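Local atomic coordinates of periplasmic binding protein/LacI transcriptional regulator (Burkholderia multivorans, PDB entry 4YLE), a protein that probably binds a sugar or sugar-like solute in the periplasm and delivers it to an ABC transporter for import. Residues 149-152 against 153-157; 160-163 against 164-167; 229-232 against 233-236; 258-261 against 262-265. All blocks are in the same frame, centred on the assembly; numbering follows the deposited sequence.

Contact 1: 149-152 against 153-157; sequences GARK and VGDYL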
# COMPACT_ATOMS: atom_id res chain seq x y z
N GLY A 149 2.34 4.88 10.58
CA GLY A 149 2.62 5.71 9.42
C GLY A 149 1.54 6.77 9.22
O GLY A 149 1.86 7.95 9.16
N ALA A 150 0.28 6.34 9.16
CA ALA A 150 -0.84 7.26 9.00
C ALA A 150 -0.91 8.23 10.17
O ALA A 150 -1.27 9.37 9.99
CB ALA A 150 -2.15 6.48 8.85
N ARG A 151 -0.55 7.77 11.37
CA ARG A 151 -0.57 8.63 12.56
C ARG A 151 0.41 9.78 12.41
O ARG A 151 0.10 10.91 12.81
CB ARG A 151 -0.23 7.83 13.81
CG ARG A 151 -0.17 8.65 15.15
CD ARG A 151 -1.51 9.22 15.54
NE ARG A 151 -1.40 10.11 16.70
CZ ARG A 151 -1.53 9.73 17.97
NH1 ARG A 151 -1.80 8.46 18.28
NH2 ARG A 151 -1.39 10.62 18.94
N LYS A 152 1.59 9.51 11.85
CA LYS A 152 2.54 10.60 11.56
C LYS A 152 1.91 11.68 10.67
O LYS A 152 2.05 12.87 10.94
CB LYS A 152 3.79 10.07 10.87
CG LYS A 152 4.72 9.29 11.76
CD LYS A 152 5.96 8.88 10.98
CE LYS A 152 7.01 8.27 11.91
NZ LYS A 152 8.36 8.19 11.27
N VAL A 153 1.27 11.25 9.58
CA VAL A 153 0.65 12.17 8.62
C VAL A 153 -0.50 12.91 9.31
O VAL A 153 -0.56 14.12 9.25
CB VAL A 153 0.16 11.42 7.39
CG1 VAL A 153 -0.55 12.37 6.41
CG2 VAL A 153 1.38 10.71 6.73
N GLY A 154 -1.37 12.16 9.97
CA GLY A 154 -2.46 12.76 10.72
C GLY A 154 -2.01 13.79 11.77
O GLY A 154 -2.66 14.85 11.93
N ASP A 155 -0.93 13.49 12.48
CA ASP A 155 -0.40 14.41 13.50
C ASP A 155 0.04 15.73 12.90
O ASP A 155 -0.17 16.78 13.51
CB ASP A 155 0.79 13.79 14.26
CG ASP A 155 0.37 12.75 15.28
OD1 ASP A 155 -0.83 12.69 15.64
OD2 ASP A 155 1.25 11.98 15.74
N TYR A 156 0.71 15.70 11.76
CA TYR A 156 1.13 16.93 11.12
C TYR A 156 -0.09 17.79 10.75
O TYR A 156 -0.12 19.00 11.02
CB TYR A 156 1.98 16.63 9.89
CG TYR A 156 2.66 17.86 9.34
CD1 TYR A 156 3.75 18.43 9.99
CD2 TYR A 156 2.21 18.45 8.19
CE1 TYR A 156 4.38 19.57 9.48
CE2 TYR A 156 2.83 19.59 7.68
CZ TYR A 156 3.91 20.13 8.32
OH TYR A 156 4.51 21.27 7.80
N LEU A 157 -1.09 17.17 10.13
CA LEU A 157 -2.34 17.85 9.85
C LEU A 157 -2.98 18.43 11.09
O LEU A 157 -3.45 19.57 11.07
CB LEU A 157 -3.32 16.89 9.19
CG LEU A 157 -4.73 17.41 8.92
CD1 LEU A 157 -4.75 18.62 7.97
CD2 LEU A 157 -5.57 16.26 8.36
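Arg151 and Asp155, one turn apart on helix 146-160, close a salt bridge on its flank: Arg151 NE donates to Asp155 OD1 over 2.8 Å with an N-H...O angle of 162°. The acceptor lies in the guanidinium plane, at its NE edge, and the bond reaches OD1 on the syn side, somewhat out of the carboxylate plane. The two flat groups stand almost perpendicular, 85° apart, and of the guanidinium nitrogens NE alone bonds to Asp155. Arg151 starts with CG anti to its own N and then bends at chi2 (65°), which turns the chain onward along the helix, toward Asp155, and lays CD 3.5 Å from Asp155 OD1. Asp155 answers with CG beside its own backbone N, folding the carboxylate back toward the preceding turn. This is an i to i+4 ion pair on a helix of the periplasmic binding protein fold, the two side chains spanning one turn. Beneath it run the main-chain bonds, Gly154 N to Ala150 O at 2.8 Å and Asp155 N to Arg151 O also at 2.8 Å, whereas Val153 N to Gly149 O is weak. Both Arg151 and Asp155 also pack on helix 177-193, touching Ala189. On another side of the helix, extended Lys152 carries NZ to the carbonyl of Val311, while Val153 and Leu157 face strand 252-254 through Val254 and Tyr252.

Contact 2: 160-163 against 164-167; sequences KLKA and GDQV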
# COMPACT_ATOMS: atom_id res chain seq x y z
N LYS A 160 -2.28 21.89 12.18
CA LYS A 160 -2.78 22.95 11.31
C LYS A 160 -4.27 23.19 11.50
O LYS A 160 -4.80 24.23 11.08
CB LYS A 160 -2.48 22.61 9.84
CG LYS A 160 -0.99 22.68 9.51
CD LYS A 160 -0.73 23.42 8.22
CE LYS A 160 0.68 24.00 8.17
NZ LYS A 160 0.88 24.74 6.90
N LEU A 161 -4.93 22.24 12.15
CA LEU A 161 -6.35 22.30 12.42
C LEU A 161 -6.58 22.72 13.84
O LEU A 161 -5.65 23.09 14.55
CB LEU A 161 -7.02 20.95 12.17
CG LEU A 161 -6.99 20.44 10.74
CD1 LEU A 161 -7.70 19.09 10.57
CD2 LEU A 161 -7.61 21.44 9.80
N LYS A 162 -7.84 22.68 14.24
CA LYS A 162 -8.19 22.96 15.62
C LYS A 162 -9.28 22.02 16.08
O LYS A 162 -9.98 21.41 15.27
CB LYS A 162 -8.63 24.42 15.78
CG LYS A 162 -9.81 24.81 14.93
CD LYS A 162 -10.11 26.32 15.06
CE LYS A 162 -11.37 26.69 14.30
NZ LYS A 162 -11.34 26.22 12.88
N ALA A 163 -9.40 21.91 17.39
CA ALA A 163 -10.44 21.12 18.02
C ALA A 163 -11.81 21.44 17.44
O ALA A 163 -12.14 22.61 17.20
CB ALA A 163 -10.43 21.37 19.53
N GLY A 164 -12.59 20.38 17.22
CA GLY A 164 -13.93 20.51 16.65
C GLY A 164 -13.99 20.56 15.13
O GLY A 164 -15.07 20.46 14.54
N ASP A 165 -12.85 20.73 14.48
CA ASP A 165 -12.84 20.75 13.01
C ASP A 165 -13.30 19.42 12.41
O ASP A 165 -12.83 18.37 12.82
CB ASP A 165 -11.45 21.05 12.47
CG ASP A 165 -11.08 22.51 12.53
OD1 ASP A 165 -11.92 23.34 12.93
OD2 ASP A 165 -9.93 22.81 12.16
N GLN A 166 -14.21 19.51 11.44
CA GLN A 166 -14.71 18.36 10.70
C GLN A 166 -13.72 17.90 9.63
O GLN A 166 -13.23 18.70 8.84
CB GLN A 166 -16.02 18.72 10.01
CG GLN A 166 -17.19 18.95 10.98
CD GLN A 166 -18.44 19.37 10.26
OE1 GLN A 166 -18.39 19.87 9.14
NE2 GLN A 166 -19.59 19.17 10.91
N VAL A 167 -13.45 16.59 9.57
CA VAL A 167 -12.62 16.04 8.51
C VAL A 167 -13.24 14.74 7.97
O VAL A 167 -14.07 14.13 8.64
CB VAL A 167 -11.18 15.79 9.03
CG1 VAL A 167 -10.68 17.05 9.75
CG2 VAL A 167 -11.15 14.60 9.97
O HOH W 1 -8.81 25.22 11.28
O HOH W 2 -13.75 23.92 14.95
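Asp165 and Lys162 grip each other through both charged and backbone groups. In the salt bridge, Lys162 NZ lies 2.9 Å from Asp165 OD1 and meets its syn lone pair; CG of Lys162 sits between backbone N and carbonyl carbon, and the chain then runs straight to a bend at chi4 (-53°) that brings the ammonium in to OD1. Asp165 OD2 takes the backbone N-H of Lys162 at 3.0 Å, approached from well above the carboxylate plane. The main chain adds a third hydrogen bond, Asp165 N to Lys162 O at 3.1 Å, which closes a type II beta turn from Lys162 to Asp165; Gly164, at its third position, has a positive phi (85°). Two waters complete the polar set: one links Lys162 NZ with Asp165 OD2, the other donates to Ala163 O and to Asp165 OD1. Each carboxylate oxygen thus has a protein donor and a water. The apolar contact is Leu161 CD1 against Val167 CG1 at 3.7 Å; Leu161 CB makes a van der Waals contact with Asp165 OD2. The turn leads from helix 146-160 into strand 166-171, which lies between strands 196-202 and 226-229 of the parallel sheet; Leu161 and Val167 both touch Ala226.

Contact 3: 229-232 against 233-236; sequences CGND and NMAI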
# COMPACT_ATOMS: atom_id res chain seq x y z
N CYS A 229 -6.33 11.05 3.11
CA CYS A 229 -6.43 10.05 2.06
C CYS A 229 -5.43 8.95 2.26
O CYS A 229 -4.26 9.22 2.51
CB CYS A 229 -6.22 10.67 0.69
SG CYS A 229 -7.39 11.99 0.35
N GLY A 230 -5.91 7.72 2.10
CA GLY A 230 -5.11 6.53 2.32
C GLY A 230 -3.96 6.31 1.33
O GLY A 230 -3.05 5.54 1.61
N ASN A 231 -3.99 6.97 0.19
CA ASN A 231 -2.80 6.96 -0.70
C ASN A 231 -2.77 8.24 -1.52
O ASN A 231 -3.72 9.01 -1.51
CB ASN A 231 -2.76 5.67 -1.54
CG ASN A 231 -3.71 5.67 -2.70
OD1 ASN A 231 -4.63 6.47 -2.74
ND2 ASN A 231 -3.49 4.76 -3.65
N ASP A 232 -1.64 8.48 -2.17
CA ASP A 232 -1.45 9.69 -2.93
C ASP A 232 -2.39 9.77 -4.14
O ASP A 232 -2.83 10.86 -4.51
CB ASP A 232 -0.01 9.82 -3.39
CG ASP A 232 0.94 10.31 -2.28
OD1 ASP A 232 0.50 10.67 -1.17
OD2 ASP A 232 2.17 10.31 -2.54
N ASN A 233 -2.68 8.63 -4.76
CA ASN A 233 -3.58 8.66 -5.92
C ASN A 233 -4.96 9.18 -5.49
O ASN A 233 -5.56 10.03 -6.19
CB ASN A 233 -3.68 7.29 -6.58
CG ASN A 233 -2.55 7.05 -7.55
OD1 ASN A 233 -1.88 8.00 -7.99
ND2 ASN A 233 -2.37 5.80 -7.93
N MSE A 234 -5.44 8.70 -4.35
CA MSE A 234 -6.72 9.21 -3.87
C MSE A 234 -6.60 10.68 -3.49
O MSE A 234 -7.55 11.44 -3.70
CB MSE A 234 -7.24 8.38 -2.73
CG MSE A 234 -7.78 7.07 -3.23
SE MSE A 234 -8.61 5.97 -1.89
CE MSE A 234 -7.17 6.01 -0.59
N ALA A 235 -5.44 11.07 -2.95
CA ALA A 235 -5.19 12.47 -2.61
C ALA A 235 -5.22 13.36 -3.86
O ALA A 235 -5.73 14.46 -3.78
CB ALA A 235 -3.88 12.63 -1.89
N ILE A 236 -4.68 12.87 -4.98
CA ILE A 236 -4.73 13.61 -6.25
C ILE A 236 -6.19 13.80 -6.63
O ILE A 236 -6.59 14.89 -7.03
CB ILE A 236 -3.95 12.86 -7.36
CG1 ILE A 236 -2.45 12.94 -7.06
CG2 ILE A 236 -4.28 13.41 -8.74
CD1 ILE A 236 -1.57 12.03 -7.93
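Asn231 OD1 accepts the backbone N-H of Met234 at 2.9 Å, the donor standing 38° out of the amide's carbonyl plane. Chi1 of 77° sets CG between the backbone N and carbonyl carbon of Asn231, turning the amide onward to the first turn of the helix. Met234, a selenomethionine, wraps around the same oxygen: its CB and CG each come to 3.2 Å from Asn231 OD1, and a bend at chi3 brings CE back to 3.4 Å from Gly230 N. Asn231 is thus the N-cap of helix 232-244, which follows strand 226-229 in the alternating strand-helix order of the periplasmic binding fold. The first regular helix bonds run from Ala235 N to Asn231 O at 3.0 Å and from Ile236 N to Asp232 O at 2.8 Å. Cys229, at the strand end, rests its SG on Ala235 CA (3.7 Å). Further out, Asn231 ND2 donates to the carbonyl of Trp205 and to the bound unknown ligand, so the capping residue also lines the ligand pocket. Arg182 NH1 holds the carbonyl of Gly230, and Asp232 bonds Thr274 through OD1 and the backbone N of Ile259 through OD2.

Contact 4: 258-261 against 262-265; sequences NINA and IKPM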
# COMPACT_ATOMS: atom_id res chain seq x y z
N ASN A 258 4.26 9.20 -1.12
CA ASN A 258 5.26 10.10 -1.68
C ASN A 258 5.59 9.81 -3.16
O ASN A 258 6.78 9.73 -3.55
CB ASN A 258 6.51 10.05 -0.83
CG ASN A 258 7.45 11.20 -1.07
OD1 ASN A 258 7.04 12.29 -1.50
ND2 ASN A 258 8.73 10.95 -0.84
N ILE A 259 4.57 9.68 -4.00
CA ILE A 259 4.82 9.53 -5.44
C ILE A 259 5.26 10.85 -6.07
O ILE A 259 4.94 11.92 -5.56
CB ILE A 259 3.60 8.98 -6.20
CG1 ILE A 259 2.44 9.98 -6.16
CG2 ILE A 259 3.23 7.60 -5.62
CD1 ILE A 259 1.19 9.56 -6.91
N ASN A 260 5.99 10.77 -7.17
CA ASN A 260 6.47 11.98 -7.82
C ASN A 260 5.36 12.94 -8.13
O ASN A 260 5.54 14.15 -8.00
CB ASN A 260 7.21 11.66 -9.11
CG ASN A 260 8.53 11.02 -8.85
OD1 ASN A 260 9.30 11.51 -8.03
ND2 ASN A 260 8.80 9.88 -9.51
N ALA A 261 4.20 12.43 -8.53
CA ALA A 261 3.11 13.32 -8.93
C ALA A 261 2.70 14.22 -7.76
O ALA A 261 2.17 15.31 -7.97
CB ALA A 261 1.91 12.51 -9.43
N ILE A 262 2.98 13.80 -6.53
CA ILE A 262 2.54 14.57 -5.37
C ILE A 262 3.52 15.70 -5.03
O ILE A 262 3.19 16.62 -4.28
CB ILE A 262 2.34 13.64 -4.13
CG1 ILE A 262 1.13 14.12 -3.31
CG2 ILE A 262 3.57 13.56 -3.25
CD1 ILE A 262 -0.21 13.78 -3.96
N LYS A 263 4.72 15.65 -5.58
CA LYS A 263 5.73 16.63 -5.19
C LYS A 263 5.43 18.06 -5.60
O LYS A 263 5.59 18.97 -4.79
CB LYS A 263 7.08 16.18 -5.74
CG LYS A 263 7.54 14.93 -5.00
CD LYS A 263 8.80 14.32 -5.58
CE LYS A 263 9.00 12.93 -5.00
NZ LYS A 263 10.32 12.42 -5.41
N PRO A 264 4.95 18.30 -6.84
CA PRO A 264 4.58 19.68 -7.15
C PRO A 264 3.45 20.17 -6.25
O PRO A 264 3.34 21.36 -5.96
CB PRO A 264 4.13 19.62 -8.60
CG PRO A 264 4.67 18.34 -9.13
CD PRO A 264 4.72 17.40 -7.98
N MSE A 265 2.62 19.24 -5.79
CA MSE A 265 1.49 19.60 -4.95
C MSE A 265 1.91 19.94 -3.52
O MSE A 265 1.34 20.84 -2.92
CB MSE A 265 0.46 18.49 -4.98
CG MSE A 265 -0.00 18.21 -6.39
SE MSE A 265 -1.49 16.97 -6.42
CE MSE A 265 -1.53 16.55 -8.34
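The passage from the loop after strand 252-254 into helix 263-268 is made by residues 258-265, whose backbone winds through two i to i+3 hydrogen bonds. Ile262 N donates to Ile259 O at 2.9 Å and Lys263 N to Asn260 O at 3.0 Å; in both the donor stands well above the carbonyl plane. Pro264 has no N-H to give, and its CD lies against the carbonyl oxygens of Ala261 (3.3 Å) and Asn260. Across the turn, Asn260 and Lys263 lie side by side and point the same way. Lys263 is extended from CG outward, its chi1 of -69° setting CG beside the backbone N and sending the chain back over the turn, and NZ reaches Asn260 OD1 at 3.0 Å, close to the direction of the C=O bond (159°). CE also rests on that oxygen at 3.4 Å. Ile259 and Ile262 meet at about a right angle on the buried side, CG1 of Ile259 lying 4.2 Å from Ile262 CB, while Ile262 CG2 presses on Ile259 O. Asn258 and Asn260 tie the loop outward, Asn258 ND2 to Asp276 and Asn260 N to Glu45. Ile259 and Ala261 pack on Ile236 of helix 232-244, whose Asp232 touches Ile262, and Met265 covers Arg270 and Val271 just beyond helix 263-268, ahead of strand 274-276.

Overall arrangement
All four contacts belong to the half of the protein built on the parallel sheet 196-202, 166-171, 226-229, 252-254, and they follow one another along the chain. Contacts 1 and 2 are consecutive: helix 146-160 runs into the turn before strand 166-171, with centres 14 Å apart. Contacts 3 and 4 follow strands 226-229 and 252-254, the next two across the sheet; their centres lie 11 Å apart and they touch, Asn233 OD1 packing on Ile259 CD1 at 3.6 Å. Contact 2 is the most remote, about 25 Å from contact 4 between centres. Contact 3 reaches the bound ligand directly, which places the ligand pocket at this end of the sheet.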